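Local atomic coordinates of Hpy188I (Helicobacter pylori, PDB entry 3OQG), a protein that cleaves double-stranded DNA as a restriction endonuclease of the GIY-YIG nuclease family, acting on a pseudopalindromic target sequence. Residues I18-V23 and L123-I128; I30-F35 and V74-G79; C45-N50 and V129-F134; G101-R106 and V118-L123. All coordinates share one frame; numbering follows the deposited sequence.

Contact 1: residues I18-V23 and L123-I128; sequences IILKSV and LKINKI
S22 and I125 bring their CA atoms to within 4.2 Å where the extended segment 18-23 passes the C-terminal end of helix 113-125, the touching parts of the two segments running 31° apart. K124 reaches across first: its NZ donates to K21 O at 2.7 Å, in the carbonyl plane and on a lone pair. Two bends in the lysine chain, at chi2 (65°) and chi4 (68°), fold it round that carbonyl, so that K124 CG also lies 3.3 Å from L20 O and the aliphatic part packs against the peptide backbone. I125 meets the arm with three carbons: CG1 rests 3.7 Å from S22 C, CD1 stands 4.1 Å from L20 CB, and CG2 comes 3.6 Å from V23 CG1 in one of the two deposited conformers of V23. The contact ties the irregular N-terminal arm, which precedes strand 42-50, the first strand of the chain, to the last turn of a helix lying against the central sheet; there I125 packs on I77 of the GIY-YIG hairpin, strands 71-77 and 80-87. N126 then leaves the helix with a positive phi. A bridging water joins the two backbones, accepting from V23 N at 2.9 Å and donating to I125 O at 2.8 Å. S22 N, by contrast, is buried with no partner in the model. The arm is anchored further by L20 N bonding to S121 OG and K21 N to D25 OD2, while L20 packs on I175 of the second subunit.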
# COMPACT_ATOMS: atom_id res chain seq x y z
N ILE A 18 -11.91 11.39 -12.43
CA ILE A 18 -13.34 11.65 -12.56
C ILE A 18 -14.02 11.52 -11.23
O ILE A 18 -14.29 10.41 -10.74
CB ILE A 18 -14.04 10.73 -13.59
CG1 ILE A 18 -13.34 10.80 -14.95
CG2 ILE A 18 -15.51 11.14 -13.72
CD1 ILE A 18 -13.70 9.63 -15.88
N ILE A 19 -14.28 12.66 -10.62
CA ILE A 19 -14.90 12.70 -9.29
C ILE A 19 -16.42 12.57 -9.47
O ILE A 19 -17.01 13.18 -10.37
CB ILE A 19 -14.55 14.00 -8.56
CG1 ILE A 19 -13.02 14.17 -8.44
CG2 ILE A 19 -15.25 14.05 -7.20
CD1 ILE A 19 -12.30 12.98 -7.85
N LEU A 20 -17.05 11.74 -8.66
CA LEU A 20 -18.51 11.61 -8.72
C LEU A 20 -19.17 12.90 -8.25
O LEU A 20 -18.66 13.54 -7.33
CB LEU A 20 -18.97 10.41 -7.90
CG LEU A 20 -18.33 9.07 -8.28
CD1 LEU A 20 -19.12 7.92 -7.63
CD2 LEU A 20 -18.23 8.88 -9.82
N LYS A 21 -20.29 13.27 -8.87
CA LYS A 21 -20.87 14.60 -8.66
C LYS A 21 -22.11 14.61 -7.77
O LYS A 21 -22.44 15.65 -7.19
CB LYS A 21 -21.11 15.36 -9.98
CG LYS A 21 -21.79 14.56 -11.09
CD LYS A 21 -21.69 15.26 -12.46
CE LYS A 21 -22.91 16.09 -12.78
NZ LYS A 21 -22.75 16.80 -14.08
N SER A 22 -22.78 13.47 -7.63
CA SER A 22 -23.99 13.39 -6.82
C SER A 22 -24.39 11.94 -6.62
O SER A 22 -23.85 11.05 -7.25
CB SER A 22 -25.15 14.12 -7.49
OG SER A 22 -25.71 13.36 -8.53
N VAL A 23 -25.37 11.73 -5.74
CA VAL A 23 -25.95 10.40 -5.53
C VAL A 23 -26.47 9.77 -6.83
O VAL A 23 -26.44 8.55 -6.95
CB VAL A 23 -27.11 10.41 -4.49
CG1 VAL A 23 -26.56 10.52 -3.08
CG2 VAL A 23 -28.09 11.54 -4.77
N LEU A 123 -17.21 13.96 -0.60
CA LEU A 123 -17.49 15.35 -0.28
C LEU A 123 -18.54 15.95 -1.24
O LEU A 123 -19.44 16.69 -0.83
CB LEU A 123 -16.19 16.19 -0.30
CG LEU A 123 -15.18 15.97 0.83
CD1 LEU A 123 -13.94 16.87 0.61
CD2 LEU A 123 -15.80 16.17 2.22
N LYS A 124 -18.40 15.63 -2.53
CA LYS A 124 -19.29 16.17 -3.56
C LYS A 124 -20.70 15.60 -3.48
O LYS A 124 -21.69 16.34 -3.60
CB LYS A 124 -18.69 15.94 -4.95
CG LYS A 124 -19.44 16.54 -6.12
CD LYS A 124 -19.47 18.07 -6.12
CE LYS A 124 -20.27 18.62 -7.32
NZ LYS A 124 -21.75 18.30 -7.21
N ILE A 125 -20.79 14.29 -3.27
CA ILE A 125 -22.08 13.62 -3.10
C ILE A 125 -22.73 14.15 -1.83
O ILE A 125 -23.95 14.38 -1.77
CB ILE A 125 -21.89 12.11 -3.01
CG1 ILE A 125 -21.42 11.54 -4.38
CG2 ILE A 125 -23.17 11.42 -2.50
CD1 ILE A 125 -20.95 10.09 -4.28
N ASN A 126 -21.89 14.39 -0.82
CA ASN A 126 -22.28 15.10 0.40
C ASN A 126 -23.42 14.41 1.14
O ASN A 126 -24.35 15.05 1.67
CB ASN A 126 -22.58 16.56 0.08
CG ASN A 126 -22.52 17.45 1.31
OD1 ASN A 126 -21.84 17.16 2.30
ND2 ASN A 126 -23.22 18.59 1.22
N LYS A 127 -23.30 13.08 1.22
CA LYS A 127 -24.18 12.27 2.05
C LYS A 127 -23.39 11.53 3.11
O LYS A 127 -22.20 11.24 2.95
CB LYS A 127 -24.93 11.24 1.19
CG LYS A 127 -25.77 11.81 0.06
CD LYS A 127 -26.92 12.66 0.56
CE LYS A 127 -27.70 13.30 -0.59
NZ LYS A 127 -28.91 14.02 -0.06
N ILE A 128 -24.07 11.22 4.21
CA ILE A 128 -23.47 10.40 5.26
C ILE A 128 -23.28 8.99 4.68
O ILE A 128 -24.14 8.48 3.93
CB ILE A 128 -24.31 10.42 6.54
CG1 ILE A 128 -24.22 11.82 7.19
CG2 ILE A 128 -23.82 9.40 7.49
CD1 ILE A 128 -25.27 12.08 8.25
O HOH W 1 -25.79 13.87 -3.81

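Contact 2: residues I30-F35 and V74-G79; sequences IDYKDF and VFVIQG
G79 O is gripped from several directions: Y32 N donates to it at 2.8 Å with an N-H...O angle of 167°, nearly along the C=O axis, a water donates to it at 3.0 Å, and D31 CA adds a C-H...O contact at 3.3 Å. G79 belongs to the tight turn between strands 71-77 and 80-87, the antiparallel hairpin of the GIY-YIG nuclease fold; Q78 and G79 both have positive phi, as in a type I' turn. The same water accepts from K33 N, so the turn's carbonyl serves two successive N-H groups, Y32 directly and K33 through the water, at the start of the short 3-10 segment 32-34, which is closed internally by D34 N to D31 O and F35 N to Y32 O. A salt bridge from D31 OD1 to K80 and backbone bonding of I30 with I81 join the loop to the other hairpin strand. Next to this polar corner the aromatic rings lie against the valines of strand 71-77. A chi1 of -172°, which puts CG opposite the backbone N, lays the Y32 ring against that strand: CD1 meets V76 CG2 at 3.5 Å, V76 crossing the tyrosine at about a right angle, and V74 CG1 sits at the ring edge near its plane. Y32 also stacks with Y132, while F35 meets F41 edge-to-face and touches I162 of the second subunit. V74 serves both rings with separate branches: CG1 lies 4.0 Å from Y32 CD1, and CG2 lies 3.9 Å from F35 CE2.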
# COMPACT_ATOMS: atom_id res chain seq x y z
N ILE A 30 -24.94 -1.59 -6.92
CA ILE A 30 -25.60 -2.70 -6.26
C ILE A 30 -26.09 -2.24 -4.89
O ILE A 30 -25.36 -1.60 -4.14
CB ILE A 30 -24.65 -3.92 -6.13
CG1 ILE A 30 -24.11 -4.33 -7.50
CG2 ILE A 30 -25.33 -5.09 -5.45
CD1 ILE A 30 -25.17 -4.60 -8.55
N ASP A 31 -27.32 -2.60 -4.57
CA ASP A 31 -27.89 -2.34 -3.27
C ASP A 31 -27.16 -3.18 -2.22
O ASP A 31 -26.95 -4.38 -2.43
CB ASP A 31 -29.36 -2.72 -3.23
CG ASP A 31 -30.26 -1.72 -3.95
OD1 ASP A 31 -29.84 -0.60 -4.30
OD2 ASP A 31 -31.44 -2.08 -4.17
N TYR A 32 -26.82 -2.58 -1.08
CA TYR A 32 -26.24 -3.34 0.04
C TYR A 32 -27.14 -4.52 0.47
O TYR A 32 -26.65 -5.58 0.85
CB TYR A 32 -25.91 -2.42 1.24
CG TYR A 32 -25.15 -3.15 2.31
CD1 TYR A 32 -23.80 -3.44 2.16
CD2 TYR A 32 -25.80 -3.62 3.45
CE1 TYR A 32 -23.10 -4.15 3.11
CE2 TYR A 32 -25.11 -4.35 4.41
CZ TYR A 32 -23.76 -4.61 4.25
OH TYR A 32 -23.07 -5.31 5.20
N LYS A 33 -28.46 -4.36 0.37
CA LYS A 33 -29.37 -5.46 0.73
C LYS A 33 -29.16 -6.74 -0.10
O LYS A 33 -29.49 -7.84 0.35
CB LYS A 33 -30.84 -5.02 0.67
CG LYS A 33 -31.34 -4.53 -0.69
CD LYS A 33 -32.87 -4.53 -0.79
CE LYS A 33 -33.56 -3.98 0.47
NZ LYS A 33 -35.07 -4.16 0.45
N ASP A 34 -28.61 -6.57 -1.30
CA ASP A 34 -28.28 -7.67 -2.19
C ASP A 34 -26.84 -8.15 -2.09
O ASP A 34 -26.40 -8.94 -2.93
CB ASP A 34 -28.57 -7.26 -3.64
CG ASP A 34 -30.01 -6.87 -3.84
OD1 ASP A 34 -30.90 -7.49 -3.21
OD2 ASP A 34 -30.26 -5.95 -4.64
N PHE A 35 -26.10 -7.67 -1.09
CA PHE A 35 -24.73 -8.11 -0.82
C PHE A 35 -24.76 -9.50 -0.20
O PHE A 35 -25.42 -9.74 0.80
CB PHE A 35 -24.06 -7.11 0.13
CG PHE A 35 -22.60 -7.36 0.41
CD1 PHE A 35 -21.72 -7.76 -0.59
CD2 PHE A 35 -22.10 -7.14 1.68
CE1 PHE A 35 -20.38 -7.96 -0.30
CE2 PHE A 35 -20.76 -7.33 1.97
CZ PHE A 35 -19.90 -7.74 0.99
N VAL A 74 -17.23 -2.00 3.73
CA VAL A 74 -18.10 -1.63 2.62
C VAL A 74 -18.66 -0.26 2.94
O VAL A 74 -19.21 -0.06 4.02
CB VAL A 74 -19.27 -2.64 2.42
CG1 VAL A 74 -20.08 -2.31 1.12
CG2 VAL A 74 -18.72 -4.09 2.39
N PHE A 75 -18.46 0.69 2.02
CA PHE A 75 -19.03 2.03 2.09
C PHE A 75 -20.35 2.02 1.34
O PHE A 75 -20.41 1.68 0.14
CB PHE A 75 -18.10 3.04 1.41
CG PHE A 75 -16.87 3.43 2.22
CD1 PHE A 75 -16.60 2.89 3.47
CD2 PHE A 75 -15.97 4.34 1.68
CE1 PHE A 75 -15.47 3.29 4.21
CE2 PHE A 75 -14.84 4.73 2.41
CZ PHE A 75 -14.59 4.19 3.67
N VAL A 76 -21.41 2.40 2.04
CA VAL A 76 -22.76 2.37 1.48
C VAL A 76 -23.33 3.78 1.57
O VAL A 76 -23.29 4.42 2.63
CB VAL A 76 -23.64 1.36 2.22
CG1 VAL A 76 -25.09 1.34 1.67
CG2 VAL A 76 -23.01 -0.01 2.14
N ILE A 77 -23.90 4.25 0.47
CA ILE A 77 -24.46 5.60 0.39
C ILE A 77 -25.88 5.48 -0.15
O ILE A 77 -26.09 5.00 -1.27
CB ILE A 77 -23.65 6.52 -0.53
CG1 ILE A 77 -22.18 6.56 -0.11
CG2 ILE A 77 -24.31 7.93 -0.57
CD1 ILE A 77 -21.27 7.36 -1.05
N GLN A 78 -26.85 5.91 0.65
CA GLN A 78 -28.27 5.74 0.31
C GLN A 78 -28.56 4.34 -0.23
O GLN A 78 -29.16 4.17 -1.30
CB GLN A 78 -28.72 6.82 -0.68
CG GLN A 78 -28.81 8.20 -0.04
CD GLN A 78 -29.46 9.22 -0.95
OE1 GLN A 78 -30.16 8.87 -1.90
NE2 GLN A 78 -29.24 10.49 -0.65
N GLY A 79 -28.11 3.34 0.53
CA GLY A 79 -28.32 1.94 0.19
C GLY A 79 -27.45 1.31 -0.88
O GLY A 79 -27.50 0.09 -1.06
O HOH W 2 -29.70 -1.48 0.19

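Contact 3: residues C45-N50 and V129-F134; sequences CELVPN and VQVYAF
E46 and Q130 lie side by side and point the same way from neighbouring antiparallel strands, their carboxylate and amide planes turned 57° apart. Q130 NE2 donates to E46 OE2 at 2.9 Å; OE2 lies close to the plane of the Q130 amide, while the donor meets OE2 on the anti side, 16° out of the carboxylate plane. A bend in the glutamine at chi2 (70°) swings the amide toward the glutamate, which stays extended and uses its other oxygen, OE1, to accept from N59. In the backbone E46 and Q130 form a non-hydrogen-bonded pair, and E46 CA makes a C-H...O contact with V129 O at 3.0 Å. On the opposite face of the sheet the side chains are apolar. L47 meets V131 obliquely, CG to CG2 at 3.7 Å, and faces V129 directly across the strands, whereas C45 SG packs on V131 CB at 3.8 Å. The flanking hydrogen-bonded pairs set this register: L47 and V129 exchange two bonds, L47 N to V129 O at 2.8 Å and V129 N to L47 O at 2.9 Å, while V131 N to C45 O is sound and its return bond, C45 N to V131 O, is weak at 3.4 Å. The pair lies inside the five-stranded antiparallel sheet, between strands 55-60 and 71-77; I58 and F75 of those strands pack on its apolar face, and L122 of helix 113-125 touches V129 there.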
# COMPACT_ATOMS: atom_id res chain seq x y z
N CYS A 45 -19.53 2.15 11.65
CA CYS A 45 -19.52 3.59 11.87
C CYS A 45 -20.14 4.26 10.66
O CYS A 45 -20.51 3.59 9.69
CB CYS A 45 -18.09 4.11 12.08
SG CYS A 45 -16.95 3.90 10.70
N GLU A 46 -20.27 5.57 10.73
CA GLU A 46 -20.67 6.38 9.60
C GLU A 46 -19.60 7.41 9.39
O GLU A 46 -18.94 7.85 10.35
CB GLU A 46 -22.00 7.08 9.85
CG GLU A 46 -23.18 6.19 9.75
CD GLU A 46 -24.43 6.86 10.20
OE1 GLU A 46 -24.41 7.46 11.32
OE2 GLU A 46 -25.43 6.79 9.44
N LEU A 47 -19.45 7.81 8.13
CA LEU A 47 -18.58 8.91 7.74
C LEU A 47 -19.44 10.12 7.36
O LEU A 47 -20.36 10.01 6.54
CB LEU A 47 -17.70 8.53 6.54
CG LEU A 47 -16.95 7.19 6.67
CD1 LEU A 47 -16.06 6.90 5.44
CD2 LEU A 47 -16.16 7.14 7.99
N VAL A 48 -19.11 11.25 7.96
CA VAL A 48 -19.86 12.48 7.74
C VAL A 48 -19.01 13.50 6.97
O VAL A 48 -17.98 13.96 7.49
CB VAL A 48 -20.26 13.11 9.07
CG1 VAL A 48 -21.11 14.33 8.81
CG2 VAL A 48 -20.98 12.09 9.97
N PRO A 49 -19.41 13.84 5.72
CA PRO A 49 -18.63 14.82 4.98
C PRO A 49 -18.67 16.17 5.63
O PRO A 49 -19.73 16.62 6.10
CB PRO A 49 -19.36 14.89 3.62
CG PRO A 49 -20.03 13.62 3.52
CD PRO A 49 -20.50 13.30 4.89
N ASN A 50 -17.49 16.78 5.70
CA ASN A 50 -17.34 18.13 6.15
C ASN A 50 -16.62 18.92 5.05
O ASN A 50 -15.39 18.99 5.01
CB ASN A 50 -16.59 18.17 7.47
CG ASN A 50 -16.56 19.56 8.08
OD1 ASN A 50 -16.63 20.57 7.35
ND2 ASN A 50 -16.39 19.62 9.39
N VAL A 129 -22.12 8.40 4.96
CA VAL A 129 -21.77 7.09 4.45
C VAL A 129 -21.84 6.07 5.57
O VAL A 129 -21.22 6.26 6.61
CB VAL A 129 -20.32 7.09 3.89
CG1 VAL A 129 -19.95 5.76 3.33
CG2 VAL A 129 -20.14 8.21 2.89
N GLN A 130 -22.57 4.99 5.36
CA GLN A 130 -22.56 3.90 6.31
C GLN A 130 -21.38 2.99 5.99
O GLN A 130 -21.15 2.62 4.81
CB GLN A 130 -23.88 3.13 6.29
CG GLN A 130 -25.06 3.90 6.89
CD GLN A 130 -25.53 5.06 6.03
OE1 GLN A 130 -25.78 4.89 4.84
NE2 GLN A 130 -25.61 6.26 6.61
N VAL A 131 -20.67 2.57 7.04
CA VAL A 131 -19.53 1.68 6.92
C VAL A 131 -19.85 0.36 7.62
O VAL A 131 -20.02 0.33 8.83
CB VAL A 131 -18.24 2.24 7.51
CG1 VAL A 131 -17.05 1.30 7.20
CG2 VAL A 131 -17.97 3.66 6.96
N TYR A 132 -19.96 -0.69 6.84
CA TYR A 132 -20.14 -2.06 7.35
C TYR A 132 -18.80 -2.77 7.32
O TYR A 132 -17.99 -2.55 6.40
CB TYR A 132 -21.18 -2.82 6.53
CG TYR A 132 -22.58 -2.25 6.56
CD1 TYR A 132 -23.55 -2.75 7.44
CD2 TYR A 132 -22.97 -1.25 5.69
CE1 TYR A 132 -24.85 -2.24 7.46
CE2 TYR A 132 -24.26 -0.72 5.74
CZ TYR A 132 -25.20 -1.24 6.61
OH TYR A 132 -26.49 -0.74 6.62
N ALA A 133 -18.56 -3.62 8.31
CA ALA A 133 -17.24 -4.24 8.45
C ALA A 133 -17.30 -5.70 8.81
O ALA A 133 -18.23 -6.16 9.48
CB ALA A 133 -16.43 -3.52 9.51
N PHE A 134 -16.23 -6.39 8.42
CA PHE A 134 -15.99 -7.79 8.75
C PHE A 134 -14.56 -7.88 9.22
O PHE A 134 -13.66 -7.39 8.52
CB PHE A 134 -16.16 -8.63 7.49
CG PHE A 134 -15.57 -10.01 7.60
CD1 PHE A 134 -16.05 -10.91 8.54
CD2 PHE A 134 -14.54 -10.42 6.76
CE1 PHE A 134 -15.51 -12.19 8.66
CE2 PHE A 134 -14.00 -11.70 6.87
CZ PHE A 134 -14.49 -12.58 7.82

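Contact 4: residues G101-R106 and V118-L123; sequences GKVEYR and VLQSLL. With nucleotides of chain D.
Q120 makes the hydrogen bond that joins the two segments: its NE2 donates to G101 O at 2.9 Å, nearly straight (171°), with the oxygen in the plane of the amide but the donor tilted 24° from the carbonyl plane. The chain bends at chi2 (-54°) to bring the amide beside the start of helix 103-108. NE2 also bonds E54 OE2, which accepts from V103 N as well, so one carboxylate links the glutamine to the first turn of that helix. Two van der Waals contacts accompany it. L119 CD2 presses on the G101 peptide, 3.5 Å from its C atom, and V103 CG2 lies 3.9 Å from Q120 OE1, the valine crossing the glutamine at about a right angle. DNA contacts come from the far side of the short helix. Y105 OH donates to OP2 of DT2 of chain D at 2.7 Å, the phosphate oxygen lying at the ring edge in its plane. The deoxyribose C2' of DT2 sits over the centre of one ring face, K102 CB lies on the opposite face toward the rim, and the methyl C7 of DT3 comes 3.8 Å from Y105 CD2. The phosphate bond and the sugar contact hold the DNA backbone, but the methyls of DT2 and DT3 also touch the ring, so Y105 is probably not blind to the bases; the Q120-E54 network is consistent with fixing the start of the helix that carries it.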
# COMPACT_ATOMS: atom_id res chain seq x y z
N GLY A 101 -6.81 12.71 0.76
CA GLY A 101 -7.25 12.94 -0.61
C GLY A 101 -7.59 14.37 -0.97
O GLY A 101 -8.45 14.59 -1.79
N LYS A 102 -6.92 15.34 -0.36
CA LYS A 102 -7.21 16.75 -0.59
C LYS A 102 -6.70 17.22 -1.95
O LYS A 102 -5.69 16.74 -2.46
CB LYS A 102 -6.62 17.62 0.54
CG LYS A 102 -7.15 17.33 1.93
CD LYS A 102 -6.70 18.44 2.84
CE LYS A 102 -7.03 18.23 4.25
NZ LYS A 102 -6.65 19.45 4.99
N VAL A 103 -7.41 18.19 -2.53
CA VAL A 103 -7.00 18.79 -3.79
C VAL A 103 -5.53 19.21 -3.79
O VAL A 103 -4.79 18.90 -4.75
CB VAL A 103 -7.92 19.96 -4.17
CG1 VAL A 103 -7.34 20.78 -5.34
CG2 VAL A 103 -9.34 19.46 -4.45
N GLU A 104 -5.10 19.90 -2.73
CA GLU A 104 -3.72 20.35 -2.61
C GLU A 104 -2.69 19.22 -2.71
O GLU A 104 -1.68 19.35 -3.40
CB GLU A 104 -3.50 21.13 -1.30
CG GLU A 104 -2.10 21.76 -1.20
CD GLU A 104 -1.87 22.52 0.09
OE1 GLU A 104 -2.80 22.64 0.92
OE2 GLU A 104 -0.74 23.02 0.27
N TYR A 105 -2.95 18.12 -2.01
CA TYR A 105 -2.00 17.00 -1.98
C TYR A 105 -2.02 16.26 -3.31
O TYR A 105 -0.99 15.81 -3.75
CB TYR A 105 -2.26 16.05 -0.80
CG TYR A 105 -2.49 16.75 0.52
CD1 TYR A 105 -1.98 18.02 0.77
CD2 TYR A 105 -3.22 16.12 1.52
CE1 TYR A 105 -2.24 18.67 2.01
CE2 TYR A 105 -3.48 16.75 2.74
CZ TYR A 105 -2.99 18.01 2.98
OH TYR A 105 -3.27 18.61 4.20
N ARG A 106 -3.18 16.20 -3.97
CA ARG A 106 -3.25 15.62 -5.33
C ARG A 106 -2.41 16.44 -6.28
O ARG A 106 -1.67 15.88 -7.11
CB ARG A 106 -4.69 15.55 -5.83
CG ARG A 106 -4.87 14.86 -7.21
CD ARG A 106 -4.38 13.42 -7.20
NE ARG A 106 -4.34 12.83 -8.54
CZ ARG A 106 -3.34 12.97 -9.40
NH1 ARG A 106 -2.29 13.71 -9.08
NH2 ARG A 106 -3.38 12.37 -10.59
N VAL A 118 -11.81 9.03 -3.74
CA VAL A 118 -12.81 8.73 -2.72
C VAL A 118 -13.19 9.96 -1.88
O VAL A 118 -14.37 10.26 -1.73
CB VAL A 118 -12.40 7.53 -1.84
CG1 VAL A 118 -13.44 7.32 -0.71
CG2 VAL A 118 -12.27 6.27 -2.67
N LEU A 119 -12.21 10.70 -1.35
CA LEU A 119 -12.55 11.84 -0.51
C LEU A 119 -13.37 12.86 -1.33
O LEU A 119 -14.41 13.35 -0.87
CB LEU A 119 -11.31 12.50 0.03
CG LEU A 119 -11.58 13.75 0.87
CD1 LEU A 119 -12.31 13.35 2.13
CD2 LEU A 119 -10.28 14.50 1.22
N GLN A 120 -12.91 13.17 -2.53
CA GLN A 120 -13.55 14.22 -3.33
C GLN A 120 -14.95 13.79 -3.75
O GLN A 120 -15.88 14.60 -3.75
CB GLN A 120 -12.72 14.64 -4.53
CG GLN A 120 -11.37 15.27 -4.17
CD GLN A 120 -11.50 16.43 -3.22
OE1 GLN A 120 -12.40 17.29 -3.37
NE2 GLN A 120 -10.61 16.49 -2.24
N SER A 121 -15.10 12.51 -4.08
CA SER A 121 -16.42 11.98 -4.47
C SER A 121 -17.38 12.02 -3.29
O SER A 121 -18.52 12.46 -3.43
CB SER A 121 -16.32 10.55 -5.01
OG SER A 121 -15.66 10.54 -6.28
N LEU A 122 -16.93 11.57 -2.12
CA LEU A 122 -17.78 11.60 -0.93
C LEU A 122 -18.15 13.02 -0.50
O LEU A 122 -19.28 13.27 -0.07
CB LEU A 122 -17.13 10.82 0.21
CG LEU A 122 -16.92 9.31 -0.01
CD1 LEU A 122 -16.47 8.59 1.28
CD2 LEU A 122 -18.09 8.57 -0.63
N LEU A 123 -17.21 13.96 -0.60
CA LEU A 123 -17.49 15.35 -0.28
C LEU A 123 -18.54 15.95 -1.24
O LEU A 123 -19.44 16.69 -0.83
CB LEU A 123 -16.19 16.19 -0.30
CG LEU A 123 -15.18 15.97 0.83
CD1 LEU A 123 -13.94 16.87 0.61
CD2 LEU A 123 -15.80 16.17 2.22
P DT D 2 -1.34 21.11 5.22
OP1 DT D 2 -0.35 22.21 5.31
OP2 DT D 2 -2.52 21.25 4.32
O5' DT D 2 -0.56 19.78 4.83
C5' DT D 2 0.82 19.64 5.14
C4' DT D 2 1.28 18.22 4.88
O4' DT D 2 0.50 17.28 5.64
C3' DT D 2 1.22 17.72 3.44
O3' DT D 2 2.56 17.77 2.91
C2' DT D 2 0.70 16.29 3.55
C1' DT D 2 0.69 16.02 5.05
N1 DT D 2 -0.35 15.13 5.56
C2 DT D 2 0.01 13.87 5.97
O2 DT D 2 1.14 13.41 5.84
N3 DT D 2 -1.01 13.14 6.54
C4 DT D 2 -2.33 13.54 6.71
O4 DT D 2 -3.12 12.79 7.28
C5 DT D 2 -2.65 14.85 6.19
C7 DT D 2 -4.07 15.33 6.26
C6 DT D 2 -1.66 15.57 5.65
O5' DG D 1 -5.88 20.72 9.42
C5' DG D 1 -5.16 21.36 8.37
C4' DG D 1 -3.69 20.98 8.34
O4' DG D 1 -3.45 19.87 9.24
C3' DG D 1 -3.21 20.50 6.96
O3' DG D 1 -1.85 20.86 6.72
C2' DG D 1 -3.33 19.00 7.09
C1' DG D 1 -2.83 18.82 8.51
N9 DG D 1 -3.23 17.54 9.10
C8 DG D 1 -4.48 17.16 9.53
N7 DG D 1 -4.52 15.93 9.97
C5 DG D 1 -3.21 15.47 9.83
C6 DG D 1 -2.64 14.19 10.13
O6 DG D 1 -3.18 13.18 10.60
N1 DG D 1 -1.28 14.16 9.83
C2 DG D 1 -0.57 15.21 9.31
N2 DG D 1 0.74 14.98 9.09
N3 DG D 1 -1.08 16.39 9.02
C4 DG D 1 -2.40 16.45 9.30
P DT D 3 2.90 17.08 1.50
OP1 DT D 3 3.80 18.02 0.79
OP2 DT D 3 1.65 16.63 0.83
O5' DT D 3 3.73 15.79 1.93
C5' DT D 3 4.64 15.86 3.02
C4' DT D 3 5.14 14.48 3.39
O4' DT D 3 4.05 13.67 3.91
C3' DT D 3 5.75 13.67 2.25
O3' DT D 3 6.79 12.85 2.80
C2' DT D 3 4.59 12.80 1.81
C1' DT D 3 3.96 12.47 3.15
N1 DT D 3 2.53 12.08 3.06
C2 DT D 3 2.13 10.90 3.67
O2 DT D 3 2.86 10.21 4.35
N3 DT D 3 0.82 10.56 3.43
C4 DT D 3 -0.11 11.26 2.69
O4 DT D 3 -1.24 10.80 2.52
C5 DT D 3 0.36 12.51 2.14
C7 DT D 3 -0.59 13.37 1.35
C6 DT D 3 1.64 12.86 2.35

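In the fold
Contacts 2 and 3 share the central sheet, their centres 12 Å apart: V76 N bonds Q130 O and V74 N bonds Y132 O, both at 2.8 Å, which, with contact 3, place strand 129-134 between 42-50 and 71-77. Contacts 1 and 4 use overlapping parts of one helix, sharing L123, and their centres are 11 Å apart. L122 joins that helix to the sheet, its CD2 lying 3.4 Å from I77 CD1. Calcium binding is seen at D28, H86 and E159, though no calcium is bound to this chain here. Between side chains, L20 of contact 1 is about 10 Å from D28, and V74 of contact 2 about 10 Å from H86. Contact 4 lies away from these sites and touches the DNA.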